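Isomerase/lactonizing enzyme (Agrobacterium tumefaciens, PDB 1RVK) is of unknown function but, as a magnesium-binding member of the enolase superfamily, probably abstracts a proton next to a substrate carboxylate. Local coordinates at residues Q118-Y121 with K122-G126; G287-T290 with P291-T295; E369-F373 with T374-N378. One frame throughout, in Å; residues are numbered along the deposited sequence.

Contact 1: Q118-Y121 with K122-G126; sequences QPVY and KLIGG
Pro119 O receives two backbone N-H groups at the start of the short helix 120-124: Leu123 N at 3.2 Å and Lys122 N in a weak bond. Val120 O is used likewise, taking Ile124 N at 3.0 Å and a weak bond from Leu123 N, while Gly125 N reaches Tyr121 O at 3.0 Å. Lys122 is bent at chi2 (-73°), which lays its chain alongside the Tyr121 ring; Lys122 CG stands over the face, 4.0 Å from the centroid of the Tyr121 ring, a CH-pi contact. Farther out, Lys122 CE comes to 3.4 Å from Tyr121 OH, and both polar ends meet Asp129 OD1, the lysine by a salt bridge and the hydroxyl by a hydrogen bond. On other flanks of the turn, Val120 CG1 packs on Ile124 CD1 at 3.7 Å and Gln118 CB on Leu123 CD2 at 3.5 Å. At Gly125 the chain leaves the helix with positive phi. The turn lies between two helices: Val120 and Ile124 press on Trp109 of helix 98-116, and His317 ND1 of helix 313-321 bonds Tyr121 N.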
ATOM      1  N   GLN A 118      -3.394  20.005 -12.221  1.00 16.26           N
ATOM      2  CA  GLN A 118      -2.334  19.081 -12.618  1.00 16.15           C
ATOM      3  C   GLN A 118      -2.344  17.761 -11.851  1.00 14.54           C
ATOM      4  O   GLN A 118      -2.582  17.745 -10.644  1.00 14.31           O
ATOM      5  CB  GLN A 118      -0.973  19.734 -12.373  1.00 18.46           C
ATOM      6  CG  GLN A 118      -0.714  21.003 -13.154  1.00 19.51           C
ATOM      7  CD  GLN A 118      -0.442  20.721 -14.607  1.00 20.25           C
ATOM      8  OE1 GLN A 118       0.421  19.906 -14.939  1.00 20.18           O
ATOM      9  NE2 GLN A 118      -1.168  21.397 -15.488  1.00 23.32           N
ATOM     10  N   PRO A 119      -2.089  16.639 -12.543  1.00 15.27           N
ATOM     11  CA  PRO A 119      -2.068  15.352 -11.836  1.00 14.38           C
ATOM     12  C   PRO A 119      -0.836  15.425 -10.931  1.00 15.04           C
ATOM     13  O   PRO A 119       0.182  16.005 -11.320  1.00 14.79           O
ATOM     14  CB  PRO A 119      -1.880  14.336 -12.958  1.00 13.75           C
ATOM     15  CG  PRO A 119      -2.490  15.021 -14.157  1.00 14.54           C
ATOM     16  CD  PRO A 119      -2.001  16.443 -14.001  1.00 15.32           C
ATOM     17  N   VAL A 120      -0.914  14.855  -9.735  1.00 13.16           N
ATOM     18  CA  VAL A 120       0.223  14.924  -8.822  1.00 13.60           C
ATOM     19  C   VAL A 120       1.537  14.393  -9.399  1.00 13.68           C
ATOM     20  O   VAL A 120       2.584  15.017  -9.217  1.00 13.18           O
ATOM     21  CB  VAL A 120      -0.100  14.212  -7.478  1.00 12.57           C
ATOM     22  CG1 VAL A 120       1.182  13.943  -6.678  1.00 13.23           C
ATOM     23  CG2 VAL A 120      -1.038  15.095  -6.656  1.00 14.88           C
ATOM     24  N   TYR A 121       1.501  13.270 -10.110  1.00 15.04           N
ATOM     25  CA  TYR A 121       2.749  12.736 -10.650  1.00 14.12           C
ATOM     26  C   TYR A 121       3.381  13.657 -11.691  1.00 14.59           C
ATOM     27  O   TYR A 121       4.597  13.663 -11.853  1.00 15.08           O
ATOM     28  CB  TYR A 121       2.545  11.319 -11.209  1.00 13.69           C
ATOM     29  CG  TYR A 121       1.964  11.211 -12.603  1.00 14.21           C
ATOM     30  CD1 TYR A 121       2.773  10.874 -13.691  1.00 13.68           C
ATOM     31  CD2 TYR A 121       0.600  11.367 -12.824  1.00 14.94           C
ATOM     32  CE1 TYR A 121       2.229  10.683 -14.965  1.00 15.06           C
ATOM     33  CE2 TYR A 121       0.049  11.185 -14.090  1.00 15.29           C
ATOM     34  CZ  TYR A 121       0.865  10.837 -15.152  1.00 16.39           C
ATOM     35  OH  TYR A 121       0.299  10.603 -16.389  1.00 15.99           O
ATOM     36  N   LYS A 122       2.559  14.445 -12.384  1.00 12.98           N
ATOM     37  CA  LYS A 122       3.070  15.384 -13.379  1.00 13.65           C
ATOM     38  C   LYS A 122       3.703  16.590 -12.682  1.00 14.47           C
ATOM     39  O   LYS A 122       4.628  17.210 -13.214  1.00 15.08           O
ATOM     40  CB  LYS A 122       1.940  15.851 -14.302  1.00 13.30           C
ATOM     41  CG  LYS A 122       1.438  14.786 -15.267  1.00 13.59           C
ATOM     42  CD  LYS A 122       2.432  14.515 -16.393  1.00 16.06           C
ATOM     43  CE  LYS A 122       1.856  13.510 -17.383  1.00 16.58           C
ATOM     44  NZ  LYS A 122       2.737  13.265 -18.557  1.00 17.03           N
ATOM     45  N   LEU A 123       3.196  16.920 -11.496  1.00 15.09           N
ATOM     46  CA  LEU A 123       3.719  18.037 -10.709  1.00 16.67           C
ATOM     47  C   LEU A 123       5.069  17.659 -10.122  1.00 16.99           C
ATOM     48  O   LEU A 123       5.984  18.479 -10.043  1.00 16.46           O
ATOM     49  CB  LEU A 123       2.768  18.393  -9.565  1.00 20.08           C
ATOM     50  CG  LEU A 123       1.523  19.211  -9.900  1.00 25.15           C
ATOM     51  CD1 LEU A 123       0.736  19.474  -8.621  1.00 26.69           C
ATOM     52  CD2 LEU A 123       1.936  20.527 -10.552  1.00 25.94           C
ATOM     53  N   ILE A 124       5.179  16.408  -9.697  1.00 16.00           N
ATOM     54  CA  ILE A 124       6.419  15.904  -9.127  1.00 17.08           C
ATOM     55  C   ILE A 124       7.473  15.852 -10.223  1.00 16.90           C
ATOM     56  O   ILE A 124       8.629  16.215 -10.015  1.00 16.10           O
ATOM     57  CB  ILE A 124       6.226  14.477  -8.573  1.00 16.95           C
ATOM     58  CG1 ILE A 124       5.274  14.509  -7.374  1.00 17.03           C
ATOM     59  CG2 ILE A 124       7.575  13.874  -8.196  1.00 18.03           C
ATOM     60  CD1 ILE A 124       4.833  13.132  -6.896  1.00 16.43           C
ATOM     61  N   GLY A 125       7.038  15.418 -11.399  1.00 17.77           N
ATOM     62  CA  GLY A 125       7.917  15.261 -12.541  1.00 17.85           C
ATOM     63  C   GLY A 125       7.661  13.829 -12.967  1.00 18.83           C
ATOM     64  O   GLY A 125       8.171  12.892 -12.359  1.00 19.91           O
ATOM     65  N   GLY A 126       6.863  13.654 -14.011  1.00 17.90           N
ATOM     66  CA  GLY A 126       6.514  12.315 -14.446  1.00 17.45           C
ATOM     67  C   GLY A 126       7.572  11.456 -15.104  1.00 16.75           C
ATOM     68  O   GLY A 126       8.476  11.958 -15.775  1.00 16.49           O
TER

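Contact 2: G287-T290 with P291-T295; sequences GGIT and PALKT
Gly288 O and Ala292 N form the opening backbone bond of helix 289-301, 3.1 Å long and bent to 143° at the hydrogen, with Gly288 as N-cap. One residue on, Leu293 N approaches Ile289 O, whose modelled position is less certain; after it Lys294 N bonds Thr290 O at 3.2 Å. Thr295 OG1 folds back on its own helix and donates to Ala292 O at a short 2.5 Å. Pro291, in the first turn, has no N-H to give and leaves no gap in this ladder: the carbonyl four residues before it belongs to Gly287, ahead of the N-cap, and is bonded by Trp82 NE1. The proline ring makes van der Waals contacts with the glycine backbone, Pro291 CG lying 3.3 Å from Gly288 O and 3.5 Å from Gly287 C, so it packs against the entry of two glycines at positive phi. The apolar pair is Ile289 CG2 with Leu293 CD2, one turn apart; their 3.4 Å is tighter than usual, and the placement of Leu293 CD2 is doubtful, since it also crowds Ile289 O. Thr290 and Lys294 send their polar ends to helices 98-116 and 78-89: Thr290 OG1, beside its backbone N (chi1 -57°), meets Asp105 OD1 and Trp109 NE1, and the extended Lys294 chain ends in a salt bridge with Glu79. Helix 289-301 joins parallel neighbours 278-281 and 306-308, the beta-alpha-beta crossover of a TIM barrel, and its N-terminal turn is where this barrel meets those two helices, as in the two-domain enolase superfamily.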
ATOM      1  N   GLY A 287       4.583   7.687   6.040  1.00 12.79           N
ATOM      2  CA  GLY A 287       4.019   8.987   6.357  1.00 11.03           C
ATOM      3  C   GLY A 287       3.665   9.940   5.236  1.00 11.75           C
ATOM      4  O   GLY A 287       3.674  11.153   5.442  1.00 12.69           O
ATOM      5  N   GLY A 288       3.362   9.419   4.051  1.00 11.76           N
ATOM      6  CA  GLY A 288       2.979  10.301   2.963  1.00 11.45           C
ATOM      7  C   GLY A 288       3.749  10.177   1.663  1.00 12.70           C
ATOM      8  O   GLY A 288       4.723   9.428   1.555  1.00 11.81           O
ATOM      9  N   ILE A 289       3.286  10.921   0.666  1.00 11.19           N
ATOM     10  CA  ILE A 289       3.911  10.938  -0.646  1.00 12.19           C
ATOM     11  C   ILE A 289       5.294  11.577  -0.546  1.00 12.38           C
ATOM     12  O   ILE A 289       6.248  11.097  -1.149  1.00 13.92           O
ATOM     13  CB  ILE A 289       3.029  11.728  -1.652  1.00 11.61           C
ATOM     14  CG1 ILE A 289       1.770  10.917  -1.963  1.00 14.01           C
ATOM     15  CG2 ILE A 289       3.796  12.011  -2.938  1.00 11.82           C
ATOM     16  CD1 ILE A 289       0.722  11.689  -2.748  1.00 13.55           C
ATOM     17  N   THR A 290       5.408  12.648   0.233  1.00 12.71           N
ATOM     18  CA  THR A 290       6.693  13.328   0.382  1.00 14.79           C
ATOM     19  C   THR A 290       7.797  12.369   0.854  1.00 13.38           C
ATOM     20  O   THR A 290       8.820  12.229   0.186  1.00 15.34           O
ATOM     21  CB  THR A 290       6.560  14.531   1.331  1.00 16.03           C
ATOM     22  OG1 THR A 290       5.545  15.412   0.825  1.00 17.33           O
ATOM     23  CG2 THR A 290       7.878  15.294   1.421  1.00 20.03           C
ATOM     24  N   PRO A 291       7.607  11.690   1.999  1.00 11.74           N
ATOM     25  CA  PRO A 291       8.665  10.770   2.435  1.00 10.98           C
ATOM     26  C   PRO A 291       8.798   9.537   1.536  1.00 12.30           C
ATOM     27  O   PRO A 291       9.870   8.937   1.453  1.00 10.52           O
ATOM     28  CB  PRO A 291       8.258  10.424   3.872  1.00 11.09           C
ATOM     29  CG  PRO A 291       6.763  10.593   3.858  1.00 11.46           C
ATOM     30  CD  PRO A 291       6.589  11.854   3.051  1.00 10.66           C
ATOM     31  N   ALA A 292       7.719   9.156   0.858  1.00 11.65           N
ATOM     32  CA  ALA A 292       7.785   8.000  -0.036  1.00 11.92           C
ATOM     33  C   ALA A 292       8.739   8.337  -1.179  1.00 12.96           C
ATOM     34  O   ALA A 292       9.561   7.513  -1.582  1.00 13.11           O
ATOM     35  CB  ALA A 292       6.397   7.665  -0.584  1.00 13.26           C
ATOM     36  N   LEU A 293       8.631   9.553  -1.701  1.00 10.93           N
ATOM     37  CA  LEU A 293       9.511   9.977  -2.782  1.00 12.09           C
ATOM     38  C   LEU A 293      10.956   9.972  -2.296  1.00 11.90           C
ATOM     39  O   LEU A 293      11.860   9.593  -3.037  1.00 11.29           O
ATOM     40  CB  LEU A 293       9.122  11.374  -3.282  1.00 15.19           C
ATOM     41  CG  LEU A 293       7.970  11.445  -4.296  1.00 18.56           C
ATOM     42  CD1 LEU A 293       8.413  10.850  -5.621  1.00 19.86           C
ATOM     43  CD2 LEU A 293       6.768  10.695  -3.780  1.00 23.01           C
ATOM     44  N   LYS A 294      11.176  10.385  -1.049  1.00 11.37           N
ATOM     45  CA  LYS A 294      12.530  10.387  -0.506  1.00 11.83           C
ATOM     46  C   LYS A 294      13.094   8.971  -0.473  1.00 11.71           C
ATOM     47  O   LYS A 294      14.266   8.760  -0.781  1.00 12.04           O
ATOM     48  CB  LYS A 294      12.551  10.988   0.903  1.00 12.14           C
ATOM     49  CG  LYS A 294      12.232  12.473   0.927  1.00 13.91           C
ATOM     50  CD  LYS A 294      12.280  13.022   2.332  1.00 18.50           C
ATOM     51  CE  LYS A 294      11.981  14.519   2.331  1.00 20.05           C
ATOM     52  NZ  LYS A 294      11.931  15.051   3.711  1.00 23.99           N
ATOM     53  N   THR A 295      12.266   7.997  -0.103  1.00 10.26           N
ATOM     54  CA  THR A 295      12.723   6.612  -0.057  1.00 10.69           C
ATOM     55  C   THR A 295      13.027   6.088  -1.465  1.00 11.05           C
ATOM     56  O   THR A 295      13.932   5.275  -1.645  1.00  9.57           O
ATOM     57  CB  THR A 295      11.678   5.680   0.613  1.00 11.68           C
ATOM     58  OG1 THR A 295      10.497   5.613  -0.195  1.00 17.05           O
ATOM     59  CG2 THR A 295      11.308   6.201   1.992  1.00 11.38           C
TER

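Contact 3: E369-F373 with T374-N378; sequences EDIDF and TFIDN
Ile371 CG2 meets Ile376 CD1 at 3.7 Å, an apolar contact that bridges the approach to helix 373-378 and its first turn. The same Ile371 CG2 stands 3.6 Å above the centre of the Phe373 ring. Asp372 follows as N-cap: with CG anti to the backbone N (chi1 -169°), its carboxylate swings over the helix start and Asp372 OD1 accepts from Phe375 N at 3.0 Å. The donor arrives from well above the carboxylate plane, although the N-H itself is fairly straight at 156°. Asp372 CG also rests 3.5 Å from Phe375 CB, a contact made by that methylene while the Phe375 ring leads away. The main chain carries on the helix, Asp372 O taking Ile376 N at 3.2 Å and Phe373 O taking Asp377 N at 2.9 Å. Phe373 meets His49 edge-to-face, and Ile371 and Ile376 both press on Phe51 and Met37, so the greasy side of the turn is seated on strands 30-42 and 47-52. Asp372 thus supplies both a side-chain and a backbone acceptor for the helix start; its negative charge, which also has a weak, long ion pair with Lys347, probably interacts favourably with the helix dipole.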
ATOM      1  N   GLU A 369      -8.629  11.236  -7.696  1.00 15.90           N
ATOM      2  CA  GLU A 369      -9.708  10.408  -7.184  1.00 15.01           C
ATOM      3  C   GLU A 369     -11.022  11.092  -7.570  1.00 16.87           C
ATOM      4  O   GLU A 369     -11.270  12.245  -7.209  1.00 17.31           O
ATOM      5  CB  GLU A 369      -9.568  10.228  -5.666  1.00 16.16           C
ATOM      6  CG  GLU A 369      -8.236   9.566  -5.281  1.00 16.05           C
ATOM      7  CD  GLU A 369      -8.132   9.175  -3.813  1.00 14.43           C
ATOM      8  OE1 GLU A 369      -8.375  10.029  -2.940  1.00 16.43           O
ATOM      9  OE2 GLU A 369      -7.787   8.006  -3.529  1.00 18.08           O
ATOM     10  N   ASP A 370     -11.837  10.378  -8.340  1.00 17.55           N
ATOM     11  CA  ASP A 370     -13.124  10.880  -8.831  1.00 18.93           C
ATOM     12  C   ASP A 370     -14.152  10.725  -7.712  1.00 17.99           C
ATOM     13  O   ASP A 370     -14.968   9.801  -7.717  1.00 17.58           O
ATOM     14  CB  ASP A 370     -13.537  10.066 -10.062  1.00 18.96           C
ATOM     15  CG  ASP A 370     -14.576  10.769 -10.918  1.00 21.73           C
ATOM     16  OD1 ASP A 370     -14.976  10.187 -11.949  1.00 23.37           O
ATOM     17  OD2 ASP A 370     -14.987  11.895 -10.567  1.00 19.34           O
ATOM     18  N   ILE A 371     -14.107  11.649  -6.758  1.00 17.15           N
ATOM     19  CA  ILE A 371     -14.969  11.607  -5.586  1.00 16.71           C
ATOM     20  C   ILE A 371     -16.452  11.893  -5.799  1.00 17.20           C
ATOM     21  O   ILE A 371     -16.827  12.897  -6.405  1.00 16.57           O
ATOM     22  CB  ILE A 371     -14.428  12.566  -4.507  1.00 16.49           C
ATOM     23  CG1 ILE A 371     -12.948  12.256  -4.256  1.00 13.02           C
ATOM     24  CG2 ILE A 371     -15.227  12.414  -3.220  1.00 15.33           C
ATOM     25  CD1 ILE A 371     -12.252  13.236  -3.343  1.00 13.63           C
ATOM     26  N   ASP A 372     -17.291  10.995  -5.291  1.00 17.11           N
ATOM     27  CA  ASP A 372     -18.738  11.157  -5.390  1.00 18.19           C
ATOM     28  C   ASP A 372     -19.156  11.862  -4.103  1.00 18.45           C
ATOM     29  O   ASP A 372     -19.557  11.214  -3.135  1.00 17.62           O
ATOM     30  CB  ASP A 372     -19.429   9.793  -5.482  1.00 18.17           C
ATOM     31  CG  ASP A 372     -20.903   9.903  -5.861  1.00 20.46           C
ATOM     32  OD1 ASP A 372     -21.527  10.943  -5.563  1.00 19.69           O
ATOM     33  OD2 ASP A 372     -21.443   8.938  -6.445  1.00 18.73           O
ATOM     34  N   PHE A 373     -19.046  13.186  -4.090  1.00 18.51           N
ATOM     35  CA  PHE A 373     -19.395  13.965  -2.905  1.00 19.50           C
ATOM     36  C   PHE A 373     -20.856  13.810  -2.497  1.00 20.05           C
ATOM     37  O   PHE A 373     -21.186  13.875  -1.311  1.00 18.93           O
ATOM     38  CB  PHE A 373     -19.070  15.443  -3.127  1.00 19.09           C
ATOM     39  CG  PHE A 373     -17.606  15.715  -3.321  1.00 20.46           C
ATOM     40  CD1 PHE A 373     -17.053  15.748  -4.597  1.00 19.77           C
ATOM     41  CD2 PHE A 373     -16.772  15.907  -2.224  1.00 21.04           C
ATOM     42  CE1 PHE A 373     -15.690  15.968  -4.780  1.00 20.91           C
ATOM     43  CE2 PHE A 373     -15.406  16.126  -2.395  1.00 20.97           C
ATOM     44  CZ  PHE A 373     -14.864  16.156  -3.676  1.00 21.52           C
ATOM     45  N   THR A 374     -21.727  13.603  -3.479  1.00 20.91           N
ATOM     46  CA  THR A 374     -23.148  13.432  -3.198  1.00 22.30           C
ATOM     47  C   THR A 374     -23.386  12.155  -2.399  1.00 21.18           C
ATOM     48  O   THR A 374     -24.168  12.149  -1.451  1.00 20.81           O
ATOM     49  CB  THR A 374     -23.968  13.374  -4.501  1.00 22.68           C
ATOM     50  OG1 THR A 374     -23.819  14.611  -5.208  1.00 24.77           O
ATOM     51  CG2 THR A 374     -25.438  13.143  -4.194  1.00 24.23           C
ATOM     52  N   PHE A 375     -22.707  11.077  -2.779  1.00 20.17           N
ATOM     53  CA  PHE A 375     -22.853   9.811  -2.070  1.00 19.24           C
ATOM     54  C   PHE A 375     -22.376   9.961  -0.628  1.00 18.39           C
ATOM     55  O   PHE A 375     -23.026   9.491   0.309  1.00 17.06           O
ATOM     56  CB  PHE A 375     -22.053   8.705  -2.769  1.00 19.72           C
ATOM     57  CG  PHE A 375     -22.018   7.407  -2.008  1.00 19.91           C
ATOM     58  CD1 PHE A 375     -21.093   7.205  -0.988  1.00 19.77           C
ATOM     59  CD2 PHE A 375     -22.937   6.399  -2.284  1.00 21.27           C
ATOM     60  CE1 PHE A 375     -21.086   6.020  -0.252  1.00 21.90           C
ATOM     61  CE2 PHE A 375     -22.939   5.210  -1.553  1.00 21.59           C
ATOM     62  CZ  PHE A 375     -22.011   5.019  -0.535  1.00 21.33           C
ATOM     63  N   ILE A 376     -21.238  10.620  -0.453  1.00 18.93           N
ATOM     64  CA  ILE A 376     -20.689  10.818   0.876  1.00 19.88           C
ATOM     65  C   ILE A 376     -21.654  11.630   1.736  1.00 22.15           C
ATOM     66  O   ILE A 376     -21.872  11.320   2.906  1.00 21.60           O
ATOM     67  CB  ILE A 376     -19.319  11.519   0.796  1.00 19.50           C
ATOM     68  CG1 ILE A 376     -18.314  10.578   0.122  1.00 19.35           C
ATOM     69  CG2 ILE A 376     -18.847  11.912   2.186  1.00 18.57           C
ATOM     70  CD1 ILE A 376     -16.962  11.204  -0.178  1.00 18.10           C
ATOM     71  N   ASP A 377     -22.247  12.661   1.150  1.00 23.49           N
ATOM     72  CA  ASP A 377     -23.187  13.489   1.891  1.00 25.65           C
ATOM     73  C   ASP A 377     -24.439  12.702   2.279  1.00 24.87           C
ATOM     74  O   ASP A 377     -24.999  12.904   3.354  1.00 25.12           O
ATOM     75  CB  ASP A 377     -23.579  14.710   1.059  1.00 28.64           C
ATOM     76  CG  ASP A 377     -24.469  15.667   1.822  1.00 33.02           C
ATOM     77  OD1 ASP A 377     -24.049  16.128   2.904  1.00 36.63           O
ATOM     78  OD2 ASP A 377     -25.586  15.956   1.341  1.00 35.16           O
ATOM     79  N   ASN A 378     -24.870  11.798   1.407  1.00 24.44           N
ATOM     80  CA  ASN A 378     -26.063  10.990   1.662  1.00 23.18           C
ATOM     81  C   ASN A 378     -25.828   9.829   2.622  1.00 22.80           C
ATOM     82  O   ASN A 378     -26.778   9.182   3.064  1.00 21.78           O
ATOM     83  CB  ASN A 378     -26.612  10.440   0.343  1.00 24.60           C
ATOM     84  CG  ASN A 378     -27.287  11.504  -0.497  1.00 27.26           C
ATOM     85  OD1 ASN A 378     -27.507  11.321  -1.696  1.00 27.99           O
ATOM     86  ND2 ASN A 378     -27.633  12.622   0.132  1.00 27.64           N
TER

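The three contacts follow one another in series, none nesting in or crossing another, and each closes just a helical turn. Contact 1 makes the short helix 120-124 between helix 98-116 and strand 130-137. Contact 2 begins helix 289-301 of the barrel wall, and these two touch: Ile124 packs against Ile289 and Leu293. Contact 3 starts the last helix near the C terminus and sits on the antiparallel sheet of the N-terminal domain, its nearest atoms about 9 Å from either of the others. Backbone bonds of Gln118 and Val120 with Gly366 join contact 1 to the chain leading into 369-373.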